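Local coordinates for protein BugD (Bordetella pertussis Tohama I, PDB 2F5X) that binds aspartic acid as a periplasmic solute receptor of the tripartite tricarboxylate transporter family, probably delivering it for uptake, at residues Phe121-Ile126 against Lys206-Val210; Pro88-Lys92 against Gly308-Gln312; Ser85-Ser89 against Gln296-Ala301; Thr193-Gln198 against Arg271-Ala277. All blocks are in the same frame, centred on the assembly; numbering follows the deposited sequence.

Contact 1: Phe121-Ile126 against Lys206-Val210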
loop_
_atom_site.group_PDB
_atom_site.type_symbol
_atom_site.label_atom_id
_atom_site.label_comp_id
_atom_site.label_asym_id
_atom_site.label_seq_id
_atom_site.Cartn_x
_atom_site.Cartn_y
_atom_site.Cartn_z
ATOM N N PHE A 121 -12.712 -1.970 -21.082
ATOM C CA PHE A 121 -11.405 -1.910 -21.745
ATOM C C PHE A 121 -11.283 -3.089 -22.716
ATOM O O PHE A 121 -11.560 -4.221 -22.331
ATOM C CB PHE A 121 -10.298 -1.966 -20.693
ATOM C CG PHE A 121 -9.020 -1.279 -21.100
ATOM C CD1 PHE A 121 -9.032 0.026 -21.596
ATOM C CD2 PHE A 121 -7.801 -1.937 -20.969
ATOM C CE1 PHE A 121 -7.846 0.665 -21.963
ATOM C CE2 PHE A 121 -6.600 -1.308 -21.327
ATOM C CZ PHE A 121 -6.626 0.001 -21.827
ATOM N N PRO A 122 -10.925 -2.843 -23.979
ATOM C CA PRO A 122 -10.944 -3.926 -24.982
ATOM C C PRO A 122 -10.203 -5.248 -24.664
ATOM O O PRO A 122 -10.857 -6.282 -24.855
ATOM C CB PRO A 122 -10.414 -3.254 -26.255
ATOM C CG PRO A 122 -10.818 -1.821 -26.084
ATOM C CD PRO A 122 -10.569 -1.542 -24.585
ATOM N N PRO A 123 -8.943 -5.260 -24.215
ATOM C CA PRO A 123 -8.259 -6.543 -23.986
ATOM C C PRO A 123 -8.895 -7.417 -22.903
ATOM O O PRO A 123 -9.397 -6.911 -21.899
ATOM C CB PRO A 123 -6.832 -6.139 -23.597
ATOM C CG PRO A 123 -6.893 -4.713 -23.203
ATOM C CD PRO A 123 -8.070 -4.109 -23.911
ATOM N N ASN A 124 -8.866 -8.725 -23.127
ATOM C CA ASN A 124 -9.470 -9.668 -22.192
ATOM C C ASN A 124 -8.475 -10.490 -21.394
ATOM O O ASN A 124 -8.871 -11.211 -20.489
ATOM C CB ASN A 124 -10.447 -10.590 -22.930
ATOM C CG ASN A 124 -11.709 -9.867 -23.341
ATOM O OD1 ASN A 124 -12.104 -8.903 -22.701
ATOM N ND2 ASN A 124 -12.348 -10.329 -24.410
ATOM N N ASN A 125 -7.186 -10.363 -21.713
ATOM C CA ASN A 125 -6.149 -11.099 -20.986
ATOM C C ASN A 125 -4.827 -10.331 -20.978
ATOM O O ASN A 125 -4.695 -9.319 -21.682
ATOM C CB ASN A 125 -5.990 -12.535 -21.536
ATOM C CG ASN A 125 -5.490 -12.566 -22.979
ATOM O OD1 ASN A 125 -4.484 -11.959 -23.306
ATOM N ND2 ASN A 125 -6.187 -13.302 -23.837
ATOM N N ILE A 126 -3.871 -10.780 -20.166
ATOM C CA ILE A 126 -2.622 -10.030 -19.989
ATOM C C ILE A 126 -1.784 -9.927 -21.278
ATOM O O ILE A 126 -1.173 -8.888 -21.527
ATOM C CB ILE A 126 -1.796 -10.576 -18.776
ATOM C CG1 ILE A 126 -0.554 -9.710 -18.488
ATOM C CG2 ILE A 126 -1.395 -12.048 -18.971
ATOM C CD1 ILE A 126 -0.837 -8.244 -18.143
ATOM N N LYS A 206 -12.153 -5.038 -15.383
ATOM C CA LYS A 206 -11.365 -6.068 -16.065
ATOM C C LYS A 206 -10.155 -6.377 -15.206
ATOM O O LYS A 206 -9.556 -5.467 -14.619
ATOM C CB LYS A 206 -10.914 -5.598 -17.455
ATOM C CG LYS A 206 -12.061 -5.381 -18.453
ATOM C CD LYS A 206 -12.589 -6.695 -18.977
ATOM C CE LYS A 206 -12.048 -6.981 -20.360
ATOM N NZ LYS A 206 -12.868 -6.446 -21.496
ATOM N N ALA A 207 -9.806 -7.657 -15.093
ATOM C CA ALA A 207 -8.689 -8.045 -14.235
ATOM C C ALA A 207 -7.742 -8.945 -15.011
ATOM O O ALA A 207 -8.183 -9.901 -15.643
ATOM C CB ALA A 207 -9.200 -8.734 -12.960
ATOM N N TYR A 208 -6.445 -8.636 -14.966
ATOM C CA TYR A 208 -5.477 -9.262 -15.881
ATOM C C TYR A 208 -4.399 -10.125 -15.238
ATOM O O TYR A 208 -4.002 -11.148 -15.797
ATOM C CB TYR A 208 -4.817 -8.188 -16.744
ATOM C CG TYR A 208 -5.815 -7.427 -17.583
ATOM C CD1 TYR A 208 -6.287 -7.953 -18.789
ATOM C CD2 TYR A 208 -6.299 -6.187 -17.167
ATOM C CE1 TYR A 208 -7.204 -7.248 -19.573
ATOM C CE2 TYR A 208 -7.222 -5.485 -17.935
ATOM C CZ TYR A 208 -7.674 -6.023 -19.130
ATOM O OH TYR A 208 -8.586 -5.319 -19.880
ATOM N N ALA A 209 -3.911 -9.707 -14.077
ATOM C CA ALA A 209 -2.755 -10.358 -13.474
ATOM C C ALA A 209 -2.556 -9.910 -12.040
ATOM O O ALA A 209 -3.050 -8.858 -11.636
ATOM C CB ALA A 209 -1.488 -10.046 -14.284
ATOM N N VAL A 210 -1.799 -10.704 -11.290
ATOM C CA VAL A 210 -1.412 -10.348 -9.924
ATOM C C VAL A 210 0.107 -10.182 -9.834
ATOM O O VAL A 210 0.831 -10.659 -10.708
ATOM C CB VAL A 210 -1.901 -11.397 -8.898
ATOM C CG1 VAL A 210 -3.434 -11.411 -8.855
ATOM C CG2 VAL A 210 -1.343 -12.803 -9.228
HETATM O O HOH W 1 -13.520 -6.455 -24.522
HETATM O O HOH W 2 -4.954 -12.447 -18.026
#

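Contact 2: Pro88-Lys92 against Gly308-Gln312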
loop_
_atom_site.group_PDB
_atom_site.type_symbol
_atom_site.label_atom_id
_atom_site.label_comp_id
_atom_site.label_asym_id
_atom_site.label_seq_id
_atom_site.Cartn_x
_atom_site.Cartn_y
_atom_site.Cartn_z
ATOM N N PRO A 88 11.655 8.063 -0.104
ATOM C CA PRO A 88 13.004 8.624 0.049
ATOM C C PRO A 88 13.859 8.584 -1.220
ATOM O O PRO A 88 14.834 9.339 -1.292
ATOM C CB PRO A 88 13.620 7.757 1.154
ATOM C CG PRO A 88 12.427 7.275 1.938
ATOM C CD PRO A 88 11.413 6.967 0.860
ATOM N N SER A 89 13.504 7.748 -2.197
ATOM C CA SER A 89 14.212 7.713 -3.481
ATOM C C SER A 89 13.495 8.519 -4.557
ATOM O O SER A 89 13.966 8.603 -5.691
ATOM C CB SER A 89 14.390 6.269 -3.964
ATOM O OG SER A 89 15.160 5.539 -3.030
ATOM N N LEU A 90 12.355 9.110 -4.203
ATOM C CA LEU A 90 11.493 9.762 -5.192
ATOM C C LEU A 90 11.370 11.253 -4.956
ATOM O O LEU A 90 11.001 12.007 -5.858
ATOM C CB LEU A 90 10.100 9.122 -5.166
ATOM C CG LEU A 90 10.059 7.664 -5.641
ATOM C CD1 LEU A 90 8.719 7.001 -5.262
ATOM C CD2 LEU A 90 10.329 7.579 -7.151
ATOM N N TYR A 91 11.653 11.668 -3.728
ATOM C CA TYR A 91 11.605 13.074 -3.343
ATOM C C TYR A 91 12.940 13.490 -2.766
ATOM O O TYR A 91 13.521 12.774 -1.949
ATOM C CB TYR A 91 10.538 13.305 -2.270
ATOM C CG TYR A 91 9.124 13.083 -2.731
ATOM C CD1 TYR A 91 8.412 14.105 -3.355
ATOM C CD2 TYR A 91 8.493 11.855 -2.543
ATOM C CE1 TYR A 91 7.107 13.917 -3.777
ATOM C CE2 TYR A 91 7.184 11.647 -2.966
ATOM C CZ TYR A 91 6.502 12.687 -3.585
ATOM O OH TYR A 91 5.214 12.518 -4.000
ATOM N N LYS A 92 13.408 14.663 -3.178
ATOM C CA LYS A 92 14.597 15.261 -2.591
ATOM C C LYS A 92 14.410 15.439 -1.089
ATOM O O LYS A 92 15.332 15.189 -0.314
ATOM C CB LYS A 92 14.919 16.596 -3.263
ATOM C CG LYS A 92 15.310 16.431 -4.721
ATOM C CD LYS A 92 16.014 17.652 -5.263
ATOM C CE LYS A 92 16.585 17.378 -6.641
ATOM N NZ LYS A 92 16.749 18.643 -7.411
ATOM N N GLY A 308 15.588 5.157 -14.571
ATOM C CA GLY A 308 15.859 6.569 -14.809
ATOM C C GLY A 308 14.940 7.514 -14.052
ATOM O O GLY A 308 14.823 8.696 -14.390
ATOM N N VAL A 309 14.299 6.998 -13.009
ATOM C CA VAL A 309 13.376 7.799 -12.215
ATOM C C VAL A 309 14.169 8.464 -11.094
ATOM O O VAL A 309 14.716 7.784 -10.220
ATOM C CB VAL A 309 12.235 6.940 -11.647
ATOM C CG1 VAL A 309 11.373 7.748 -10.665
ATOM C CG2 VAL A 309 11.382 6.378 -12.792
ATOM N N GLU A 310 14.248 9.788 -11.147
ATOM C CA GLU A 310 15.081 10.541 -10.223
ATOM C C GLU A 310 14.244 11.233 -9.154
ATOM O O GLU A 310 13.019 11.336 -9.278
ATOM C CB GLU A 310 15.924 11.570 -10.980
ATOM C CG GLU A 310 16.580 11.035 -12.248
ATOM C CD GLU A 310 17.603 9.952 -11.981
ATOM O OE1 GLU A 310 18.309 10.026 -10.949
ATOM O OE2 GLU A 310 17.705 9.020 -12.813
ATOM N N LYS A 311 14.915 11.696 -8.102
ATOM C CA LYS A 311 14.268 12.464 -7.040
ATOM C C LYS A 311 13.792 13.815 -7.559
ATOM O O LYS A 311 14.474 14.450 -8.376
ATOM C CB LYS A 311 15.231 12.695 -5.882
ATOM C CG LYS A 311 15.679 11.454 -5.153
ATOM C CD LYS A 311 16.596 11.863 -4.021
ATOM C CE LYS A 311 17.150 10.682 -3.270
ATOM N NZ LYS A 311 18.074 11.166 -2.204
ATOM N N GLN A 312 12.631 14.254 -7.086
ATOM C CA GLN A 312 12.100 15.574 -7.453
ATOM C C GLN A 312 11.573 16.369 -6.261
ATOM O O GLN A 312 11.602 15.903 -5.122
ATOM C CB GLN A 312 11.040 15.475 -8.559
ATOM C CG GLN A 312 9.819 14.630 -8.257
ATOM C CD GLN A 312 8.768 14.737 -9.350
ATOM O OE1 GLN A 312 7.706 15.327 -9.137
ATOM N NE2 GLN A 312 9.066 14.185 -10.529
ATOM O OXT GLN A 312 11.125 17.512 -6.416
HETATM O O HOH W 3 15.531 11.825 -0.271
HETATM O O HOH W 4 15.772 7.770 -7.668
HETATM O O HOH W 5 10.384 11.108 -8.469
HETATM O O HOH W 6 17.808 13.990 -1.152
#

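Contact 3: Ser85-Ser89 against Gln296-Ala301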
loop_
_atom_site.group_PDB
_atom_site.type_symbol
_atom_site.label_atom_id
_atom_site.label_comp_id
_atom_site.label_asym_id
_atom_site.label_seq_id
_atom_site.Cartn_x
_atom_site.Cartn_y
_atom_site.Cartn_z
ATOM N N SER A 85 9.031 3.336 2.126
ATOM C CA SER A 85 10.384 3.008 1.683
ATOM C C SER A 85 10.723 3.468 0.262
ATOM O O SER A 85 11.910 3.547 -0.085
ATOM C CB SER A 85 10.676 1.502 1.858
ATOM O OG SER A 85 10.000 0.707 0.897
ATOM N N THR A 86 9.715 3.763 -0.564
ATOM C CA THR A 86 10.005 4.268 -1.913
ATOM C C THR A 86 10.195 5.780 -1.932
ATOM O O THR A 86 11.041 6.287 -2.664
ATOM C CB THR A 86 8.907 3.889 -2.945
ATOM O OG1 THR A 86 7.645 4.447 -2.536
ATOM C CG2 THR A 86 8.695 2.370 -2.999
ATOM N N ALA A 87 9.396 6.493 -1.137
ATOM C CA ALA A 87 9.409 7.961 -1.156
ATOM C C ALA A 87 10.797 8.598 -0.981
ATOM O O ALA A 87 11.090 9.587 -1.652
ATOM C CB ALA A 87 8.394 8.541 -0.144
ATOM N N PRO A 88 11.655 8.063 -0.104
ATOM C CA PRO A 88 13.004 8.624 0.049
ATOM C C PRO A 88 13.859 8.584 -1.220
ATOM O O PRO A 88 14.834 9.339 -1.292
ATOM C CB PRO A 88 13.620 7.757 1.154
ATOM C CG PRO A 88 12.427 7.275 1.938
ATOM C CD PRO A 88 11.413 6.967 0.860
ATOM N N SER A 89 13.504 7.748 -2.197
ATOM C CA SER A 89 14.212 7.713 -3.481
ATOM C C SER A 89 13.495 8.519 -4.557
ATOM O O SER A 89 13.966 8.603 -5.691
ATOM C CB SER A 89 14.390 6.269 -3.964
ATOM O OG SER A 89 15.160 5.539 -3.030
ATOM N N GLN A 296 14.482 -2.465 2.326
ATOM C CA GLN A 296 13.610 -2.006 1.246
ATOM C C GLN A 296 14.019 -0.694 0.589
ATOM O O GLN A 296 13.902 -0.552 -0.637
ATOM C CB GLN A 296 12.161 -1.928 1.724
ATOM C CG GLN A 296 11.511 -3.304 1.880
ATOM C CD GLN A 296 10.949 -3.817 0.574
ATOM O OE1 GLN A 296 9.860 -3.418 0.173
ATOM N NE2 GLN A 296 11.682 -4.709 -0.090
ATOM N N VAL A 297 14.487 0.266 1.387
ATOM C CA VAL A 297 14.871 1.561 0.824
ATOM C C VAL A 297 15.930 1.400 -0.287
ATOM O O VAL A 297 15.703 1.861 -1.406
ATOM C CB VAL A 297 15.263 2.616 1.908
ATOM C CG1 VAL A 297 15.739 3.910 1.248
ATOM C CG2 VAL A 297 14.067 2.917 2.825
ATOM N N PRO A 298 17.053 0.723 -0.026
ATOM C CA PRO A 298 18.046 0.522 -1.093
ATOM C C PRO A 298 17.515 -0.329 -2.251
ATOM O O PRO A 298 17.909 -0.091 -3.404
ATOM C CB PRO A 298 19.211 -0.185 -0.384
ATOM C CG PRO A 298 18.972 0.015 1.074
ATOM C CD PRO A 298 17.498 0.138 1.253
ATOM N N GLN A 299 16.625 -1.284 -1.972
ATOM C CA GLN A 299 16.087 -2.105 -3.058
ATOM C C GLN A 299 15.317 -1.251 -4.067
ATOM O O GLN A 299 15.583 -1.299 -5.275
ATOM C CB GLN A 299 15.198 -3.225 -2.533
ATOM C CG GLN A 299 14.605 -4.092 -3.635
ATOM C CD GLN A 299 13.591 -5.080 -3.110
ATOM O OE1 GLN A 299 13.929 -5.952 -2.319
ATOM N NE2 GLN A 299 12.349 -4.952 -3.554
ATOM N N TRP A 300 14.368 -0.461 -3.580
ATOM C CA TRP A 300 13.610 0.399 -4.486
ATOM C C TRP A 300 14.462 1.514 -5.091
ATOM O O TRP A 300 14.221 1.927 -6.223
ATOM C CB TRP A 300 12.351 0.942 -3.808
ATOM C CG TRP A 300 11.470 -0.156 -3.277
ATOM C CD1 TRP A 300 11.048 -0.322 -1.973
ATOM C CD2 TRP A 300 10.900 -1.247 -4.019
ATOM N NE1 TRP A 300 10.259 -1.444 -1.875
ATOM C CE2 TRP A 300 10.146 -2.026 -3.111
ATOM C CE3 TRP A 300 10.952 -1.651 -5.367
ATOM C CZ2 TRP A 300 9.449 -3.180 -3.500
ATOM C CZ3 TRP A 300 10.254 -2.803 -5.754
ATOM C CH2 TRP A 300 9.516 -3.549 -4.818
ATOM N N ALA A 301 15.482 1.967 -4.360
ATOM C CA ALA A 301 16.396 2.978 -4.885
ATOM C C ALA A 301 17.038 2.491 -6.178
ATOM O O ALA A 301 17.125 3.243 -7.166
ATOM C CB ALA A 301 17.461 3.330 -3.851
HETATM O O HOH W 7 13.705 3.602 -2.008
#

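Contact 4: Thr193-Gln198 against Arg271-Ala277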
loop_
_atom_site.group_PDB
_atom_site.type_symbol
_atom_site.label_atom_id
_atom_site.label_comp_id
_atom_site.label_asym_id
_atom_site.label_seq_id
_atom_site.Cartn_x
_atom_site.Cartn_y
_atom_site.Cartn_z
ATOM N N THR A 193 -5.234 -5.802 -3.523
ATOM C CA THR A 193 -6.431 -6.647 -3.400
ATOM C C THR A 193 -7.387 -6.222 -2.278
ATOM O O THR A 193 -8.573 -6.524 -2.332
ATOM C CB THR A 193 -6.065 -8.144 -3.250
ATOM O OG1 THR A 193 -5.211 -8.330 -2.110
ATOM C CG2 THR A 193 -5.237 -8.616 -4.448
ATOM N N THR A 194 -6.881 -5.510 -1.275
ATOM C CA THR A 194 -7.743 -4.969 -0.215
ATOM C C THR A 194 -8.662 -3.873 -0.750
ATOM O O THR A 194 -9.613 -3.468 -0.064
ATOM C CB THR A 194 -6.893 -4.383 0.915
ATOM O OG1 THR A 194 -5.796 -3.675 0.328
ATOM C CG2 THR A 194 -6.253 -5.497 1.754
ATOM N N ASN A 195 -8.371 -3.379 -1.957
ATOM C CA ASN A 195 -9.270 -2.440 -2.637
ATOM C C ASN A 195 -9.963 -2.999 -3.885
ATOM O O ASN A 195 -11.063 -2.540 -4.255
ATOM C CB ASN A 195 -8.536 -1.135 -2.985
ATOM C CG ASN A 195 -9.494 0.013 -3.279
ATOM O OD1 ASN A 195 -10.419 0.281 -2.503
ATOM N ND2 ASN A 195 -9.277 0.695 -4.403
ATOM N N THR A 196 -9.341 -3.981 -4.535
ATOM C CA THR A 196 -9.828 -4.420 -5.847
ATOM C C THR A 196 -10.663 -5.692 -5.822
ATOM O O THR A 196 -11.391 -5.952 -6.776
ATOM C CB THR A 196 -8.679 -4.648 -6.839
ATOM O OG1 THR A 196 -7.843 -5.709 -6.362
ATOM C CG2 THR A 196 -7.779 -3.433 -6.948
ATOM N N THR A 197 -10.543 -6.496 -4.764
ATOM C CA THR A 197 -11.205 -7.809 -4.735
ATOM C C THR A 197 -12.691 -7.698 -5.046
ATOM O O THR A 197 -13.213 -8.409 -5.893
ATOM C CB THR A 197 -11.026 -8.489 -3.369
ATOM O OG1 THR A 197 -9.645 -8.780 -3.164
ATOM C CG2 THR A 197 -11.680 -9.868 -3.364
ATOM N N GLN A 198 -13.336 -6.801 -4.309
ATOM C CA GLN A 198 -14.739 -6.444 -4.406
ATOM C C GLN A 198 -15.166 -6.190 -5.870
ATOM O O GLN A 198 -16.160 -6.757 -6.375
ATOM C CB GLN A 198 -14.944 -5.182 -3.516
ATOM C CG GLN A 198 -14.389 -5.283 -2.017
ATOM C CD GLN A 198 -12.927 -4.799 -1.787
ATOM O OE1 GLN A 198 -12.033 -5.139 -2.544
ATOM N NE2 GLN A 198 -12.701 -4.035 -0.705
ATOM N N ARG A 271 -11.103 -11.020 7.743
ATOM C CA ARG A 271 -11.272 -9.915 6.799
ATOM C C ARG A 271 -10.053 -9.786 5.896
ATOM O O ARG A 271 -10.194 -9.617 4.685
ATOM C CB ARG A 271 -11.578 -8.586 7.504
ATOM C CG ARG A 271 -11.835 -7.413 6.523
ATOM C CD ARG A 271 -13.087 -7.577 5.660
ATOM N NE ARG A 271 -13.353 -6.403 4.825
ATOM C CZ ARG A 271 -13.956 -6.439 3.631
ATOM N NH1 ARG A 271 -14.362 -7.591 3.107
ATOM N NH2 ARG A 271 -14.149 -5.317 2.952
HETATM N N MSE A 272 -8.859 -9.887 6.482
HETATM C CA MSE A 272 -7.630 -9.833 5.686
HETATM C C MSE A 272 -7.552 -10.979 4.679
HETATM O O MSE A 272 -7.219 -10.761 3.504
HETATM C CB MSE A 272 -6.380 -9.810 6.582
HETATM C CG MSE A 272 -6.229 -8.516 7.407
HETATM SE SE MSE A 272 -6.261 -6.830 6.378
HETATM C CE MSE A 272 -8.147 -6.293 6.723
ATOM N N LYS A 273 -7.897 -12.186 5.126
ATOM C CA LYS A 273 -7.880 -13.361 4.252
ATOM C C LYS A 273 -8.813 -13.174 3.048
ATOM O O LYS A 273 -8.428 -13.427 1.905
ATOM C CB LYS A 273 -8.253 -14.618 5.050
ATOM C CG LYS A 273 -8.212 -15.899 4.239
ATOM C CD LYS A 273 -8.828 -17.071 5.011
ATOM C CE LYS A 273 -8.757 -18.356 4.201
ATOM N NZ LYS A 273 -9.718 -18.325 3.051
ATOM N N GLN A 274 -10.020 -12.683 3.309
ATOM C CA GLN A 274 -10.990 -12.435 2.241
ATOM C C GLN A 274 -10.458 -11.425 1.228
ATOM O O GLN A 274 -10.723 -11.547 0.030
ATOM C CB GLN A 274 -12.302 -11.929 2.823
ATOM C CG GLN A 274 -13.073 -12.991 3.598
ATOM C CD GLN A 274 -14.292 -12.430 4.301
ATOM O OE1 GLN A 274 -14.292 -11.272 4.723
ATOM N NE2 GLN A 274 -15.335 -13.251 4.438
ATOM N N LEU A 275 -9.695 -10.452 1.720
ATOM C CA LEU A 275 -9.134 -9.389 0.888
ATOM C C LEU A 275 -7.756 -9.712 0.322
ATOM O O LEU A 275 -7.142 -8.866 -0.327
ATOM C CB LEU A 275 -9.082 -8.069 1.663
ATOM C CG LEU A 275 -10.424 -7.433 2.042
ATOM C CD1 LEU A 275 -10.144 -6.207 2.894
ATOM C CD2 LEU A 275 -11.258 -7.074 0.806
ATOM N N GLY A 276 -7.271 -10.926 0.577
ATOM C CA GLY A 276 -6.038 -11.406 -0.028
ATOM C C GLY A 276 -4.765 -10.957 0.664
ATOM O O GLY A 276 -3.658 -11.193 0.155
ATOM N N ALA A 277 -4.918 -10.330 1.829
ATOM C CA ALA A 277 -3.775 -9.859 2.603
ATOM C C ALA A 277 -3.212 -10.953 3.495
ATOM O O ALA A 277 -3.963 -11.676 4.159
ATOM C CB ALA A 277 -4.155 -8.640 3.439
HETATM O O HOH W 8 -9.019 -11.241 -2.156
#

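Contact 1: Phe121-Ile126 against Lys206-Val210
Strand 206-210 of the periplasmic-binding-protein fold meets here the proline-rich loop 121-126 that runs from strand 102-117 into the N-terminus of helix 126-136. The strand pairs antiparallel with 102-117, and its Lys206 and Tyr208 both turn to the loop and pin its carbonyl groups. The Lys206 chain is bent at chi2, chi3 (-101°) and chi4, which folds the ammonium round to the oxygens of the loop. NZ donates to Phe121 O at 2.7 Å and to Asn124 OD1 at 2.8 Å, approaching both oxygens nearly head-on along the C=O direction, and a water bound to Pro122 O adds a weak third partner. The ammonium thus holds two oxygens of the loop directly and a third, Pro122 O, through the water. In Tyr208, CG anti to the carbonyl carbon (chi1 -60°) lays the phenol along the loop. Its OH donates to Pro123 O over 2.7 Å from above the carbonyl plane, 36° out of it. Tyr208 OH also lies at the edge of the Phe121 ring, near its plane, 3.6 Å from Phe121 CD2. Pro123 packs obliquely on the phenol, and the backbone of Asn125 borders the ring near its plane, with Asn125 C 3.5 Å from Tyr208 CD1. Phe121 reaches on to Tyr132 of helix 126-136 in an edge-to-face pair, and Asn125 is the N-cap of that helix, its OD1 accepting from Glu128 N. At the far end a water bridges Ile126 N and Tyr208 O, and Ile126 CD1 rests 4.2 Å from Tyr208 CB and 4.3 Å from Ala209 CB.

Contact 2: Pro88-Lys92 against Gly308-Gln312
Lys311 and Gln312 of the C-terminal tail lie across the turn 88-92, and two long lysine chains shape the contact. Lys311 is extended beyond CG, all its later torsions near 180°, and runs its methylenes past successive carbonyls: CG stands 3.4 Å from Ser89 O and CE 3.3 Å from Pro88 O. This brings NZ to a water bound to Lys92 O. Lys92, also extended, passes obliquely over the root of that chain, its CG 3.9 Å from Lys311 CB. The CG of Gln312 sits between backbone N and carbonyl carbon (chi1 59°), which puts it 3.7 Å from Leu90 O. Leu90 starts away from the tail, but its CD2 returns to meet Val309 CG1 at 3.7 Å beside Phe304, and Tyr91 sends its OH to Ile147 O. The main chains add two bonds, Gln312 N to Leu90 O (3.0 Å) and Lys92 N to the terminal carboxylate oxygen Gln312 O (2.9 Å, 165° at the hydrogen). Waters bridge Ser89 O to Val309 O and Leu90 O to Glu310 O. Gly308, with positive phi, ends helix 286-306 in a Schellman motif, and the tail beyond it is tied to the surface loop after helix 83-86 in the pattern of a parallel bridge, with no regular strand on either side.

Contact 3: Ser85-Ser89 against Gln296-Ala301
The indole of Trp300 has the methyl CG2 of Thr86 over one face, a CH-pi contact 4.0 Å from the centroid of the five-membered ring and 26° off its normal. Ser85 OG lies at the ring edge, near its plane, 3.2 Å from Trp300 CD1. Gln299 NE2 lies over the opposite face, offset toward the rim. Within helix 286-306 the indole NE1 donates to Gln296 OE1 at 2.9 Å, meeting the amide from well above its carbonyl plane; this oxygen also accepts from Trp238 NE1, so two indoles share it. Ser85 OG, held between backbone N and carbonyl carbon (chi1 73°), bonds to Ala82 O one turn back, and its remaining contacts here are with carbon: Gln296 CB as well as the indole edge. Val297 lays CG2 against Ser85, 3.8 Å from its CB, while CG1 faces Pro88. Further along, Ser89 OG packs 3.3 Å from Ala301 CB. Between the two backbones sits one water, giving its protons to Ser85 O and to Val297 O (2.7 Å) and accepting from Ser89 OG. The direct contacts between the two segments are therefore van der Waals or CH-pi, including two serine hydroxyls set against carbon, and the hydrogen-bonded link runs through this water, which serves three groups at once, two of them main-chain carbonyls at a largely buried interface.

Contact 4: Thr193-Gln198 against Arg271-Ala277
Leu275, Thr194 and Thr193 centre this contact between the start of helix 193-201 and the C-terminal end of helix 266-274. Leu275 buries the most. Its CB meets Thr194 CG2 at 3.8 Å, the two side chains crossing at about a right angle, and its CD2 touches the amide of Gln198, 3.7 Å from NE2; within its own segment, CD1 lies over one face of the Arg271 guanidinium, offset toward the rim. A chi1 of 41° turns the Thr194 methyl to Leu275 and also to Ala277, whose CB is 4.1 Å from CG2 of Thr194. Thr194 packs on Pro30 too, a residue of the aspartic acid pocket. Thr193 holds OG1 between backbone N and carbonyl carbon (chi1 57°), and from there it donates to Leu275 O at 2.7 Å, lying in that carbonyl's plane. Close by, Gly276, with positive phi, closes helix 266-274 in a Schellman motif; its CA lies 3.8 Å from Thr193 OG1. Thr197 OG1 bonds back to Thr193 O (2.6 Å), and Gln198 NE2 donates to Thr194 O. At the end of helix 266-274, Leu275 O is thus held by the hydroxyl of Thr193, and Gln274 O by a water that Thr197 OG1 also binds, a polar seam flanking the leucine.

From the N terminus, the chain first reaches 85-92, where contacts 2 and 3 start; they share Pro88 and Ser89, and their centres lie about 9 Å apart. Both close loops of more than 200 residues, contact 3 onto helix 286-306 and contact 2 onto the tail after it, so the last helix and the C terminus are fixed to one turn. Contacts 1 and 4 nest inside these loops. Contact 1 joins the loop before helix 126-136 to strand 206-210; contact 4 begins within that span and ties the start of helix 193-201 to the end of helix 266-274, so the two cross. Contacts 3 and 4 lie on opposite sides of the chain's centre.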